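Interferon alpha/beta receptor 1 (Mus musculus, PDB 3WCY) forms, together with IFNAR2, the heterodimeric receptor for type I interferons, whose binding activates the JAK-STAT signalling cascade. Local coordinates at residues 276-281 against 297-302; 216-221 against 266-271; 14-19 against 127-132; 68-73 against 95-100. All blocks are in the same frame, centred on the assembly; numbering follows the deposited sequence.

Contact 1. Residues 276-281 against 297-302; sequences GTFFLH and KFIDSQ
The Phe278 ring carries Ile299 on one face. Its CH-pi contact places Ile299 CD1 3.8 Å from the centroid of the Phe278 ring, nearer the rim than the centre, and Leu280 CD2 lies in plane at the ring edge. Phe278 CG sits between the backbone N and the carbonyl carbon (chi1 65°), which lays the ring alongside Ile299, both side chains pointing the same way. Leu280 CD1 meets Ile299 CD1 at 3.8 Å. The opposite side of the sheet holds Thr277, Phe279, Phe298 and Asp300. There Phe298 CD1 lies over one face of the Phe279 ring. The two rings are oblique, with planes 45° apart. Beyond them, Phe298 CE1 reaches Thr277 CB at 3.6 Å. Thr277 OG1 bonds an acidic side chain of another protein chain.

The strands run antiparallel. Phe278 pairs with Ile299 and Leu280 with Lys297 as hydrogen-bonded pairs; Ile299 N to Phe278 O is 2.9 Å and almost straight. At the strand end Gly276 O takes two donors from one residue: Ser301 N at 2.8 Å, and Ser301 OG, which comes from above the carbonyl plane.

These are strands F and G of the third fibronectin type-III domain. Strand 297-300 is outermost, and 277-281 is also bonded to 235-238. Phe278 and Leu280 face strand 266-269 of the other sheet.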
loop_
_atom_site.group_PDB
_atom_site.type_symbol
_atom_site.label_atom_id
_atom_site.label_comp_id
_atom_site.label_asym_id
_atom_site.label_seq_id
_atom_site.Cartn_x
_atom_site.Cartn_y
_atom_site.Cartn_z
ATOM N N GLY A 276 -5.592 -11.883 -4.030
ATOM C CA GLY A 276 -6.593 -10.884 -4.400
ATOM C C GLY A 276 -6.045 -9.807 -5.311
ATOM O O GLY A 276 -6.775 -9.238 -6.131
ATOM N N THR A 277 -4.748 -9.516 -5.142
ATOM C CA THR A 277 -3.995 -8.564 -5.941
ATOM C C THR A 277 -2.717 -9.236 -6.392
ATOM O O THR A 277 -2.087 -9.954 -5.612
ATOM C CB THR A 277 -3.718 -7.255 -5.183
ATOM O OG1 THR A 277 -3.150 -7.519 -3.901
ATOM C CG2 THR A 277 -4.941 -6.383 -5.050
ATOM N N PHE A 278 -2.350 -9.027 -7.662
ATOM C CA PHE A 278 -1.135 -9.590 -8.242
ATOM C C PHE A 278 -0.571 -8.816 -9.443
ATOM O O PHE A 278 -1.275 -8.012 -10.059
ATOM C CB PHE A 278 -1.248 -11.117 -8.487
ATOM C CG PHE A 278 -2.247 -11.608 -9.508
ATOM C CD1 PHE A 278 -1.835 -11.989 -10.781
ATOM C CD2 PHE A 278 -3.583 -11.782 -9.170
ATOM C CE1 PHE A 278 -2.754 -12.479 -11.717
ATOM C CE2 PHE A 278 -4.500 -12.275 -10.104
ATOM C CZ PHE A 278 -4.080 -12.618 -11.372
ATOM N N PHE A 279 0.721 -9.031 -9.727
ATOM C CA PHE A 279 1.461 -8.410 -10.829
ATOM C C PHE A 279 1.726 -9.458 -11.901
ATOM O O PHE A 279 1.930 -10.625 -11.568
ATOM C CB PHE A 279 2.807 -7.837 -10.331
ATOM C CG PHE A 279 2.715 -6.709 -9.333
ATOM C CD1 PHE A 279 2.714 -6.965 -7.967
ATOM C CD2 PHE A 279 2.667 -5.386 -9.756
ATOM C CE1 PHE A 279 2.641 -5.918 -7.045
ATOM C CE2 PHE A 279 2.603 -4.339 -8.831
ATOM C CZ PHE A 279 2.582 -4.612 -7.486
ATOM N N LEU A 280 1.753 -9.051 -13.179
ATOM C CA LEU A 280 2.018 -9.995 -14.268
ATOM C C LEU A 280 3.217 -9.616 -15.161
ATOM O O LEU A 280 3.430 -8.440 -15.475
ATOM C CB LEU A 280 0.754 -10.271 -15.109
ATOM C CG LEU A 280 -0.356 -11.087 -14.433
ATOM C CD1 LEU A 280 -1.715 -10.517 -14.745
ATOM C CD2 LEU A 280 -0.310 -12.531 -14.853
ATOM N N HIS A 281 3.998 -10.641 -15.544
ATOM C CA HIS A 281 5.171 -10.587 -16.422
ATOM C C HIS A 281 4.740 -11.083 -17.800
ATOM O O HIS A 281 3.892 -11.975 -17.875
ATOM C CB HIS A 281 6.244 -11.561 -15.904
ATOM C CG HIS A 281 7.390 -10.933 -15.181
ATOM N ND1 HIS A 281 8.311 -11.710 -14.499
ATOM C CD2 HIS A 281 7.748 -9.634 -15.078
ATOM C CE1 HIS A 281 9.191 -10.864 -13.998
ATOM N NE2 HIS A 281 8.889 -9.601 -14.314
ATOM N N LYS A 297 2.392 -5.576 -14.864
ATOM C CA LYS A 297 0.997 -5.138 -14.875
ATOM C C LYS A 297 0.297 -5.576 -13.587
ATOM O O LYS A 297 0.126 -6.775 -13.353
ATOM C CB LYS A 297 0.255 -5.645 -16.131
ATOM C CG LYS A 297 -1.225 -5.252 -16.207
ATOM C CD LYS A 297 -1.443 -3.798 -16.623
ATOM C CE LYS A 297 -2.882 -3.368 -16.485
ATOM N NZ LYS A 297 -3.231 -3.060 -15.074
ATOM N N PHE A 298 -0.087 -4.596 -12.751
ATOM C CA PHE A 298 -0.782 -4.833 -11.492
ATOM C C PHE A 298 -2.274 -4.838 -11.719
ATOM O O PHE A 298 -2.818 -3.877 -12.265
ATOM C CB PHE A 298 -0.424 -3.762 -10.451
ATOM C CG PHE A 298 -1.205 -3.865 -9.160
ATOM C CD1 PHE A 298 -0.942 -4.880 -8.249
ATOM C CD2 PHE A 298 -2.200 -2.945 -8.856
ATOM C CE1 PHE A 298 -1.664 -4.976 -7.061
ATOM C CE2 PHE A 298 -2.921 -3.042 -7.665
ATOM C CZ PHE A 298 -2.646 -4.055 -6.774
ATOM N N ILE A 299 -2.942 -5.899 -11.263
ATOM C CA ILE A 299 -4.390 -6.032 -11.393
ATOM C C ILE A 299 -5.024 -6.559 -10.122
ATOM O O ILE A 299 -4.600 -7.593 -9.602
ATOM C CB ILE A 299 -4.838 -6.813 -12.667
ATOM C CG1 ILE A 299 -3.944 -8.036 -12.952
ATOM C CG2 ILE A 299 -4.925 -5.894 -13.883
ATOM C CD1 ILE A 299 -4.549 -9.311 -12.546
ATOM N N ASP A 300 -6.023 -5.821 -9.610
ATOM C CA ASP A 300 -6.788 -6.167 -8.413
ATOM C C ASP A 300 -8.046 -6.937 -8.815
ATOM O O ASP A 300 -8.861 -6.422 -9.584
ATOM C CB ASP A 300 -7.159 -4.902 -7.612
ATOM C CG ASP A 300 -8.343 -5.083 -6.676
ATOM O OD1 ASP A 300 -8.232 -5.888 -5.721
ATOM O OD2 ASP A 300 -9.394 -4.459 -6.925
ATOM N N SER A 301 -8.197 -8.166 -8.297
ATOM C CA SER A 301 -9.363 -9.005 -8.566
ATOM C C SER A 301 -10.310 -8.934 -7.371
ATOM O O SER A 301 -10.109 -9.622 -6.367
ATOM C CB SER A 301 -8.947 -10.440 -8.878
ATOM O OG SER A 301 -8.183 -11.020 -7.832
ATOM N N GLN A 302 -11.306 -8.043 -7.459
ATOM C CA GLN A 302 -12.269 -7.850 -6.383
ATOM C C GLN A 302 -13.705 -7.932 -6.869
ATOM O O GLN A 302 -14.052 -7.334 -7.891
ATOM C CB GLN A 302 -12.007 -6.532 -5.637
ATOM C CG GLN A 302 -12.340 -6.597 -4.147
ATOM C CD GLN A 302 -11.388 -7.486 -3.377
ATOM O OE1 GLN A 302 -10.264 -7.096 -3.049
ATOM N NE2 GLN A 302 -11.818 -8.706 -3.077
#

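Contact 2. Residues 216-221 against 266-271; sequences KSYVLK and CVFSQD
Backbone bonds join Tyr218 to Phe268 and Leu220 to Cys266, both antiparallel hydrogen-bonded pairs. Leu220 N to Cys266 O is 2.8 Å and nearly straight. Tyr218 N reaches Phe268 O at 2.9 Å. Past the strand ends, Gln270 N adds a weak bond to Lys216 O.

The aromatic contact is made by Tyr218 and Phe268. Tyr218 CB stands over one face of the Phe268 ring, 3.8 Å from its centroid, in a CH-pi contact. With Tyr218 CG anti to its carbonyl carbon (chi1 -53°), CB is left over the Phe268 face while the tyrosine ring extends past it toward Gln270. The ring planes are 25° apart, but they are slid so far that they barely overlap. At the edge of the Phe268 ring, in plane, lies Leu220 CB.

Strands 217-221 and 266-269 are B and E of the third fibronectin type-III domain, in the three-stranded sheet of its sandwich. Tyr218, Leu220, Cys266 and Phe268 turn inward. From the opposing sheet Phe278 forms an edge-to-face pair with Tyr218 and packs on Phe268, and Leu280 meets Leu220 and Phe268. Cys266 is disulfide-bonded to Cys258.

The polar side-chain contact is Gln270 NE2 donating to Tyr218 OH at 3.2 Å, with the hydroxyl tilted from the amide plane; Tyr218 OH also has a weak bond to Ser301 OG. An alanine at Tyr218 keeps CB but removes the ring and hydroxyl, and would probably leave Gln270 NE2 without this acceptor and open a gap beside Phe278. On the outer face, Val219 CG2 packs on Val267 CG2 at 3.8 Å.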
loop_
_atom_site.group_PDB
_atom_site.type_symbol
_atom_site.label_atom_id
_atom_site.label_comp_id
_atom_site.label_asym_id
_atom_site.label_seq_id
_atom_site.Cartn_x
_atom_site.Cartn_y
_atom_site.Cartn_z
ATOM N N LYS A 216 -14.185 -15.797 -12.107
ATOM C CA LYS A 216 -13.303 -16.929 -11.792
ATOM C C LYS A 216 -12.229 -17.195 -12.857
ATOM O O LYS A 216 -11.298 -17.967 -12.605
ATOM C CB LYS A 216 -14.118 -18.197 -11.488
ATOM C CG LYS A 216 -13.627 -18.930 -10.247
ATOM C CD LYS A 216 -14.732 -19.764 -9.611
ATOM C CE LYS A 216 -14.460 -20.075 -8.156
ATOM N NZ LYS A 216 -14.700 -18.899 -7.274
ATOM N N SER A 217 -12.349 -16.546 -14.032
ATOM C CA SER A 217 -11.400 -16.656 -15.141
ATOM C C SER A 217 -10.882 -15.271 -15.530
ATOM O O SER A 217 -11.643 -14.302 -15.513
ATOM C CB SER A 217 -12.053 -17.336 -16.341
ATOM O OG SER A 217 -11.140 -17.515 -17.412
ATOM N N TYR A 218 -9.589 -15.177 -15.878
ATOM C CA TYR A 218 -8.964 -13.914 -16.278
ATOM C C TYR A 218 -8.525 -13.960 -17.735
ATOM O O TYR A 218 -7.989 -14.973 -18.183
ATOM C CB TYR A 218 -7.728 -13.599 -15.416
ATOM C CG TYR A 218 -7.939 -13.610 -13.918
ATOM C CD1 TYR A 218 -7.620 -14.733 -13.160
ATOM C CD2 TYR A 218 -8.351 -12.465 -13.244
ATOM C CE1 TYR A 218 -7.773 -14.736 -11.775
ATOM C CE2 TYR A 218 -8.510 -12.458 -11.860
ATOM C CZ TYR A 218 -8.216 -13.596 -11.127
ATOM O OH TYR A 218 -8.358 -13.600 -9.760
ATOM N N VAL A 219 -8.709 -12.848 -18.459
ATOM C CA VAL A 219 -8.275 -12.724 -19.850
ATOM C C VAL A 219 -7.201 -11.640 -19.915
ATOM O O VAL A 219 -7.449 -10.495 -19.526
ATOM C CB VAL A 219 -9.443 -12.504 -20.858
ATOM C CG1 VAL A 219 -8.926 -12.191 -22.264
ATOM C CG2 VAL A 219 -10.372 -13.715 -20.895
ATOM N N LEU A 220 -5.996 -12.026 -20.369
ATOM C CA LEU A 220 -4.841 -11.145 -20.513
ATOM C C LEU A 220 -4.670 -10.777 -21.994
ATOM O O LEU A 220 -4.229 -11.605 -22.800
ATOM C CB LEU A 220 -3.578 -11.827 -19.940
ATOM C CG LEU A 220 -2.297 -10.993 -19.866
ATOM C CD1 LEU A 220 -2.105 -10.424 -18.492
ATOM C CD2 LEU A 220 -1.087 -11.834 -20.202
ATOM N N LYS A 221 -5.068 -9.539 -22.348
ATOM C CA LYS A 221 -4.990 -8.994 -23.707
ATOM C C LYS A 221 -3.853 -7.976 -23.818
ATOM O O LYS A 221 -3.742 -7.075 -22.978
ATOM C CB LYS A 221 -6.334 -8.372 -24.126
ATOM N N CYS A 266 -4.463 -14.784 -23.614
ATOM C CA CYS A 266 -3.966 -15.530 -22.457
ATOM C C CYS A 266 -5.097 -15.691 -21.424
ATOM O O CYS A 266 -5.668 -14.694 -20.978
ATOM C CB CYS A 266 -2.742 -14.811 -21.878
ATOM S SG CYS A 266 -2.111 -15.487 -20.314
ATOM N N VAL A 267 -5.452 -16.948 -21.089
ATOM C CA VAL A 267 -6.514 -17.264 -20.120
ATOM C C VAL A 267 -5.960 -18.086 -18.944
ATOM O O VAL A 267 -5.345 -19.128 -19.162
ATOM C CB VAL A 267 -7.770 -17.915 -20.788
ATOM C CG1 VAL A 267 -8.767 -18.438 -19.751
ATOM C CG2 VAL A 267 -8.461 -16.941 -21.736
ATOM N N PHE A 268 -6.195 -17.615 -17.705
ATOM C CA PHE A 268 -5.758 -18.274 -16.469
ATOM C C PHE A 268 -6.836 -18.222 -15.373
ATOM O O PHE A 268 -7.573 -17.238 -15.292
ATOM C CB PHE A 268 -4.404 -17.711 -15.985
ATOM C CG PHE A 268 -4.272 -16.204 -15.912
ATOM C CD1 PHE A 268 -4.427 -15.533 -14.706
ATOM C CD2 PHE A 268 -3.940 -15.460 -17.040
ATOM C CE1 PHE A 268 -4.276 -14.145 -14.631
ATOM C CE2 PHE A 268 -3.804 -14.069 -16.968
ATOM C CZ PHE A 268 -3.979 -13.421 -15.764
ATOM N N SER A 269 -6.948 -19.291 -14.555
ATOM C CA SER A 269 -7.951 -19.374 -13.480
ATOM C C SER A 269 -7.421 -19.010 -12.083
ATOM O O SER A 269 -6.220 -19.119 -11.825
ATOM C CB SER A 269 -8.644 -20.736 -13.468
ATOM O OG SER A 269 -7.960 -21.705 -12.689
ATOM N N GLN A 270 -8.346 -18.615 -11.182
ATOM C CA GLN A 270 -8.113 -18.195 -9.793
ATOM C C GLN A 270 -7.383 -19.221 -8.895
ATOM O O GLN A 270 -6.871 -18.840 -7.837
ATOM C CB GLN A 270 -9.435 -17.756 -9.130
ATOM C CG GLN A 270 -10.073 -16.504 -9.736
ATOM C CD GLN A 270 -11.208 -15.927 -8.912
ATOM O OE1 GLN A 270 -12.011 -16.644 -8.297
ATOM N NE2 GLN A 270 -11.328 -14.606 -8.925
ATOM N N ASP A 271 -7.351 -20.509 -9.295
ATOM C CA ASP A 271 -6.695 -21.582 -8.536
ATOM C C ASP A 271 -5.176 -21.412 -8.510
ATOM O O ASP A 271 -4.547 -21.620 -7.473
ATOM C CB ASP A 271 -7.064 -22.958 -9.117
ATOM C CG ASP A 271 -8.552 -23.167 -9.278
ATOM O OD1 ASP A 271 -9.125 -23.961 -8.502
ATOM O OD2 ASP A 271 -9.149 -22.520 -10.169
#

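Contact 3. Residues 14-19 against 127-132; sequences IDDNYT and GNMWAL
Asp16 points its carboxylate at the backbone of Asn128 and Met129. Asp16 OD2 accepts from Asn128 N at 2.8 Å and from Met129 N at 3.3 Å. Both donors come on the syn side of the oxygen, but from opposite faces of the carboxylate plane. Asp16 OD1 adds a weak bond from Met129 N. Together these bonds should limit rotation of the carboxylate. Asp16 CG lies anti to the carbonyl carbon (chi1 -76°), which helps bring the group across to the loop.

Asp15 meets Trp130 differently. Its carboxylate lies at the edge of the indole, with Asp15 CG 3.3 Å from Trp130 NE1, and the two planes are 73° apart. The angle is too poor for a hydrogen bond; Asp15 OD1 instead accepts from Ser103 N. Met129 packs beside the turn. Its chain is bent at chi2 and chi3, which brings Met129 CE to 3.5 Å from Asp15 O and to 4.0 Å from Tyr18 OH. Met129 CG lies over one face of the Trp130 ring, toward its rim.

Asp15 and Asp16 occupy the middle of a type II' beta turn. It closes the hairpin of strands 12-14 and 17-19 in the first fibronectin type-III domain. The partner loop belongs to the second such domain, between strands 116-121 and 138-145. Helix 96-99 lies against both sides: Tyr18 and Met129 touch Pro96, and Trp130 touches Phe97.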
loop_
_atom_site.group_PDB
_atom_site.type_symbol
_atom_site.label_atom_id
_atom_site.label_comp_id
_atom_site.label_asym_id
_atom_site.label_seq_id
_atom_site.Cartn_x
_atom_site.Cartn_y
_atom_site.Cartn_z
ATOM N N ILE A 14 22.008 6.437 15.129
ATOM C CA ILE A 14 21.812 6.270 13.695
ATOM C C ILE A 14 21.423 4.800 13.518
ATOM O O ILE A 14 22.289 3.917 13.552
ATOM C CB ILE A 14 23.025 6.780 12.840
ATOM C CG1 ILE A 14 22.797 6.627 11.324
ATOM C CG2 ILE A 14 24.373 6.211 13.285
ATOM C CD1 ILE A 14 22.215 7.840 10.649
ATOM N N ASP A 15 20.091 4.545 13.452
ATOM C CA ASP A 15 19.480 3.214 13.363
ATOM C C ASP A 15 19.815 2.481 14.672
ATOM O O ASP A 15 19.447 2.975 15.735
ATOM C CB ASP A 15 19.941 2.446 12.101
ATOM C CG ASP A 15 19.512 3.063 10.789
ATOM O OD1 ASP A 15 19.540 4.308 10.677
ATOM O OD2 ASP A 15 19.173 2.303 9.867
ATOM N N ASP A 16 20.528 1.338 14.605
ATOM C CA ASP A 16 20.864 0.536 15.784
ATOM C C ASP A 16 22.288 0.790 16.294
ATOM O O ASP A 16 22.767 0.098 17.199
ATOM C CB ASP A 16 20.565 -0.954 15.556
ATOM C CG ASP A 16 19.084 -1.274 15.634
ATOM O OD1 ASP A 16 18.475 -1.025 16.705
ATOM O OD2 ASP A 16 18.530 -1.768 14.627
ATOM N N ASN A 17 22.939 1.824 15.732
ATOM C CA ASN A 17 24.279 2.256 16.112
ATOM C C ASN A 17 24.183 3.427 17.080
ATOM O O ASN A 17 23.413 4.362 16.846
ATOM C CB ASN A 17 25.112 2.622 14.880
ATOM C CG ASN A 17 25.461 1.439 14.012
ATOM O OD1 ASN A 17 26.064 0.457 14.460
ATOM N ND2 ASN A 17 25.112 1.521 12.740
ATOM N N TYR A 18 24.954 3.358 18.178
ATOM C CA TYR A 18 25.002 4.369 19.235
ATOM C C TYR A 18 26.403 4.987 19.329
ATOM O O TYR A 18 27.394 4.321 19.006
ATOM C CB TYR A 18 24.592 3.747 20.582
ATOM C CG TYR A 18 23.142 3.313 20.646
ATOM C CD1 TYR A 18 22.180 4.112 21.255
ATOM C CD2 TYR A 18 22.736 2.087 20.123
ATOM C CE1 TYR A 18 20.846 3.713 21.326
ATOM C CE2 TYR A 18 21.403 1.681 20.182
ATOM C CZ TYR A 18 20.463 2.496 20.788
ATOM O OH TYR A 18 19.151 2.098 20.845
ATOM N N THR A 19 26.479 6.265 19.763
ATOM C CA THR A 19 27.731 7.019 19.919
ATOM C C THR A 19 27.721 7.943 21.143
ATOM O O THR A 19 26.666 8.455 21.522
ATOM C CB THR A 19 28.129 7.756 18.620
ATOM O OG1 THR A 19 26.963 8.050 17.847
ATOM C CG2 THR A 19 29.130 6.964 17.780
ATOM N N GLY A 127 18.014 -5.433 11.750
ATOM C CA GLY A 127 17.992 -4.674 12.996
ATOM C C GLY A 127 16.675 -4.669 13.743
ATOM O O GLY A 127 15.812 -5.520 13.499
ATOM N N ASN A 128 16.524 -3.707 14.679
ATOM C CA ASN A 128 15.315 -3.582 15.493
ATOM C C ASN A 128 14.619 -2.227 15.450
ATOM O O ASN A 128 13.390 -2.180 15.568
ATOM C CB ASN A 128 15.531 -4.070 16.924
ATOM C CG ASN A 128 14.693 -5.292 17.242
ATOM O OD1 ASN A 128 13.453 -5.257 17.240
ATOM N ND2 ASN A 128 15.348 -6.414 17.489
ATOM N N MET A 129 15.388 -1.137 15.283
ATOM C CA MET A 129 14.870 0.232 15.220
ATOM C C MET A 129 13.801 0.412 14.137
ATOM O O MET A 129 12.794 1.080 14.382
ATOM C CB MET A 129 16.020 1.234 15.014
ATOM C CG MET A 129 15.641 2.683 15.299
ATOM S SD MET A 129 15.112 2.998 17.002
ATOM C CE MET A 129 16.656 2.850 17.875
ATOM N N TRP A 130 14.004 -0.199 12.960
ATOM C CA TRP A 130 13.072 -0.072 11.839
ATOM C C TRP A 130 12.334 -1.367 11.469
ATOM O O TRP A 130 11.475 -1.354 10.581
ATOM C CB TRP A 130 13.771 0.587 10.642
ATOM C CG TRP A 130 14.573 1.793 11.035
ATOM C CD1 TRP A 130 15.931 1.877 11.119
ATOM C CD2 TRP A 130 14.061 3.036 11.539
ATOM N NE1 TRP A 130 16.300 3.121 11.577
ATOM C CE2 TRP A 130 15.172 3.848 11.856
ATOM C CE3 TRP A 130 12.768 3.554 11.734
ATOM C CZ2 TRP A 130 15.033 5.145 12.357
ATOM C CZ3 TRP A 130 12.632 4.843 12.223
ATOM C CH2 TRP A 130 13.755 5.626 12.523
ATOM N N ALA A 131 12.614 -2.460 12.213
ATOM C CA ALA A 131 12.025 -3.792 12.071
ATOM C C ALA A 131 10.491 -3.795 12.031
ATOM O O ALA A 131 9.903 -4.763 11.541
ATOM C CB ALA A 131 12.515 -4.690 13.193
ATOM N N LEU A 132 9.848 -2.724 12.550
ATOM C CA LEU A 132 8.397 -2.557 12.556
ATOM C C LEU A 132 7.951 -1.306 11.799
ATOM O O LEU A 132 6.753 -1.027 11.741
ATOM C CB LEU A 132 7.848 -2.538 13.985
ATOM C CG LEU A 132 8.118 -3.760 14.856
ATOM C CD1 LEU A 132 7.582 -3.535 16.269
ATOM C CD2 LEU A 132 7.546 -5.042 14.231
#

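Contact 4. Residues 68-73 against 95-100; sequences NVYIKT and IPFYTA
Asn68 OD1 accepts from Tyr70 N at 2.8 Å, in the carbonyl plane, closing an Asx turn just where Tyr70 meets Phe97. The two rings form an edge-to-face (T-shaped) pair. The edge of Tyr70 comes down on the face of Phe97, with CE2 over the ring centre; centroids are 4.8 Å apart and planes at 65°. Phe97 CG is anti to the backbone N (chi1 -177°), which swings its ring out toward the tyrosine. The far end of Tyr70 is held elsewhere, its OH bonded to Glu133 OE1. Replacing Phe97 by an alanine is likely to leave the Tyr70 edge without the face it packs on and open a gap beside it.

The backbone meets mostly apolar groups. Val69 O lies 3.4 Å from Pro96 CG and accepts one weak bond from Phe97 N. Ile95 CG2 sits 3.5 Å from Tyr70 O, while Ile95 CG1 lies 3.7 Å from Ile71 O. Thr73 OG1 flanks the proline at 4.0 Å from Pro96 CD. Another protein chain covers part of the surface, packing on Asn68, Tyr70, Ile95 and Tyr98.

The contact joins a loop of the first fibronectin type-III domain to the short, weakly bonded helix 96-99, which leads into strand 100-101. Phe97 also packs on Leu183, and Ala100 on Ile13 of strand 12-14.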
loop_
_atom_site.group_PDB
_atom_site.type_symbol
_atom_site.label_atom_id
_atom_site.label_comp_id
_atom_site.label_asym_id
_atom_site.label_seq_id
_atom_site.Cartn_x
_atom_site.Cartn_y
_atom_site.Cartn_z
ATOM N N ASN A 68 13.884 -3.498 23.955
ATOM C CA ASN A 68 12.733 -2.847 23.319
ATOM C C ASN A 68 13.038 -1.383 23.021
ATOM O O ASN A 68 13.374 -0.622 23.926
ATOM C CB ASN A 68 11.477 -3.005 24.197
ATOM C CG ASN A 68 10.142 -2.662 23.563
ATOM O OD1 ASN A 68 9.974 -1.668 22.842
ATOM N ND2 ASN A 68 9.119 -3.418 23.934
ATOM N N VAL A 69 12.929 -1.007 21.740
ATOM C CA VAL A 69 13.192 0.340 21.219
ATOM C C VAL A 69 12.065 1.359 21.506
ATOM O O VAL A 69 12.223 2.536 21.176
ATOM C CB VAL A 69 13.577 0.316 19.707
ATOM C CG1 VAL A 69 14.868 -0.467 19.459
ATOM C CG2 VAL A 69 12.437 -0.221 18.841
ATOM N N TYR A 70 10.928 0.909 22.088
ATOM C CA TYR A 70 9.763 1.760 22.368
ATOM C C TYR A 70 9.484 2.022 23.851
ATOM O O TYR A 70 8.550 2.767 24.171
ATOM C CB TYR A 70 8.505 1.189 21.709
ATOM C CG TYR A 70 8.587 1.016 20.213
ATOM C CD1 TYR A 70 8.795 -0.238 19.648
ATOM C CD2 TYR A 70 8.390 2.095 19.354
ATOM C CE1 TYR A 70 8.821 -0.415 18.268
ATOM C CE2 TYR A 70 8.432 1.933 17.972
ATOM C CZ TYR A 70 8.647 0.675 17.435
ATOM O OH TYR A 70 8.679 0.503 16.079
ATOM N N ILE A 71 10.275 1.411 24.752
ATOM C CA ILE A 71 10.127 1.561 26.205
ATOM C C ILE A 71 11.140 2.586 26.774
ATOM O O ILE A 71 11.901 3.176 26.000
ATOM C CB ILE A 71 10.149 0.176 26.926
ATOM C CG1 ILE A 71 11.532 -0.510 26.855
ATOM C CG2 ILE A 71 9.027 -0.735 26.408
ATOM C CD1 ILE A 71 11.742 -1.667 27.840
ATOM N N LYS A 72 11.148 2.803 28.109
ATOM C CA LYS A 72 12.078 3.731 28.763
ATOM C C LYS A 72 13.441 3.050 28.941
ATOM O O LYS A 72 13.522 1.976 29.545
ATOM C CB LYS A 72 11.530 4.222 30.115
ATOM C CG LYS A 72 10.186 4.951 30.034
ATOM C CD LYS A 72 9.002 4.071 30.480
ATOM C CE LYS A 72 8.676 4.176 31.959
ATOM N NZ LYS A 72 9.619 3.396 32.808
ATOM N N THR A 73 14.502 3.667 28.389
ATOM C CA THR A 73 15.876 3.147 28.417
ATOM C C THR A 73 16.871 4.218 28.922
ATOM O O THR A 73 16.635 5.413 28.727
ATOM C CB THR A 73 16.236 2.575 27.018
ATOM O OG1 THR A 73 15.164 1.744 26.544
ATOM C CG2 THR A 73 17.555 1.788 27.002
ATOM N N ILE A 95 12.998 7.436 25.241
ATOM C CA ILE A 95 12.544 6.384 24.334
ATOM C C ILE A 95 13.420 6.517 23.066
ATOM O O ILE A 95 13.340 7.552 22.395
ATOM C CB ILE A 95 11.019 6.475 24.028
ATOM C CG1 ILE A 95 10.168 6.371 25.309
ATOM C CG2 ILE A 95 10.591 5.416 23.010
ATOM C CD1 ILE A 95 9.517 7.678 25.715
ATOM N N PRO A 96 14.275 5.513 22.739
ATOM C CA PRO A 96 15.177 5.655 21.574
ATOM C C PRO A 96 14.553 5.919 20.197
ATOM O O PRO A 96 15.226 6.486 19.341
ATOM C CB PRO A 96 16.018 4.372 21.603
ATOM C CG PRO A 96 15.259 3.418 22.453
ATOM C CD PRO A 96 14.523 4.245 23.456
ATOM N N PHE A 97 13.282 5.541 19.997
ATOM C CA PHE A 97 12.532 5.699 18.745
ATOM C C PHE A 97 12.305 7.158 18.288
ATOM O O PHE A 97 12.034 7.384 17.107
ATOM C CB PHE A 97 11.212 4.901 18.817
ATOM C CG PHE A 97 10.334 4.897 17.586
ATOM C CD1 PHE A 97 10.825 4.460 16.359
ATOM C CD2 PHE A 97 9.003 5.288 17.662
ATOM C CE1 PHE A 97 10.011 4.454 15.225
ATOM C CE2 PHE A 97 8.184 5.256 16.531
ATOM C CZ PHE A 97 8.695 4.845 15.320
ATOM N N TYR A 98 12.431 8.140 19.198
ATOM C CA TYR A 98 12.249 9.553 18.851
ATOM C C TYR A 98 13.572 10.246 18.463
ATOM O O TYR A 98 13.572 11.124 17.598
ATOM C CB TYR A 98 11.554 10.327 19.990
ATOM C CG TYR A 98 10.163 9.846 20.352
ATOM C CD1 TYR A 98 9.090 10.034 19.484
ATOM C CD2 TYR A 98 9.898 9.299 21.605
ATOM C CE1 TYR A 98 7.801 9.619 19.824
ATOM C CE2 TYR A 98 8.609 8.900 21.965
ATOM C CZ TYR A 98 7.562 9.063 21.070
ATOM O OH TYR A 98 6.290 8.666 21.414
ATOM N N THR A 99 14.684 9.860 19.106
ATOM C CA THR A 99 16.005 10.448 18.858
ATOM C C THR A 99 16.811 9.759 17.749
ATOM O O THR A 99 17.828 10.309 17.309
ATOM C CB THR A 99 16.814 10.570 20.167
ATOM O OG1 THR A 99 16.814 9.315 20.852
ATOM C CG2 THR A 99 16.299 11.680 21.079
ATOM N N ALA A 100 16.370 8.565 17.303
ATOM C CA ALA A 100 17.061 7.782 16.268
ATOM C C ALA A 100 16.912 8.350 14.857
ATOM O O ALA A 100 15.805 8.684 14.430
ATOM C CB ALA A 100 16.605 6.333 16.304
#

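Contacts 1 and 2 belong to one domain and contacts 3 and 4 to another part of the chain, with the centres of contacts 1 and 3 about 34 Å apart. Contacts 1 and 2 are regular antiparallel strand pairs, one from each sheet of a sandwich, and their inward faces share its apolar core. Phe278 on Phe268 and Leu280 on Leu220 join them. Contacts 3 and 4 lie where the first two domains meet and rest on turns, loops and a short, weakly bonded helix; there a carboxylate or an aromatic pair replaces repeated backbone bonding. They also touch, through Met129 on Ala100 and Leu132 on Tyr70. Contacts 1, 3 and 4 border another protein chain, whereas no other chain touches contact 2.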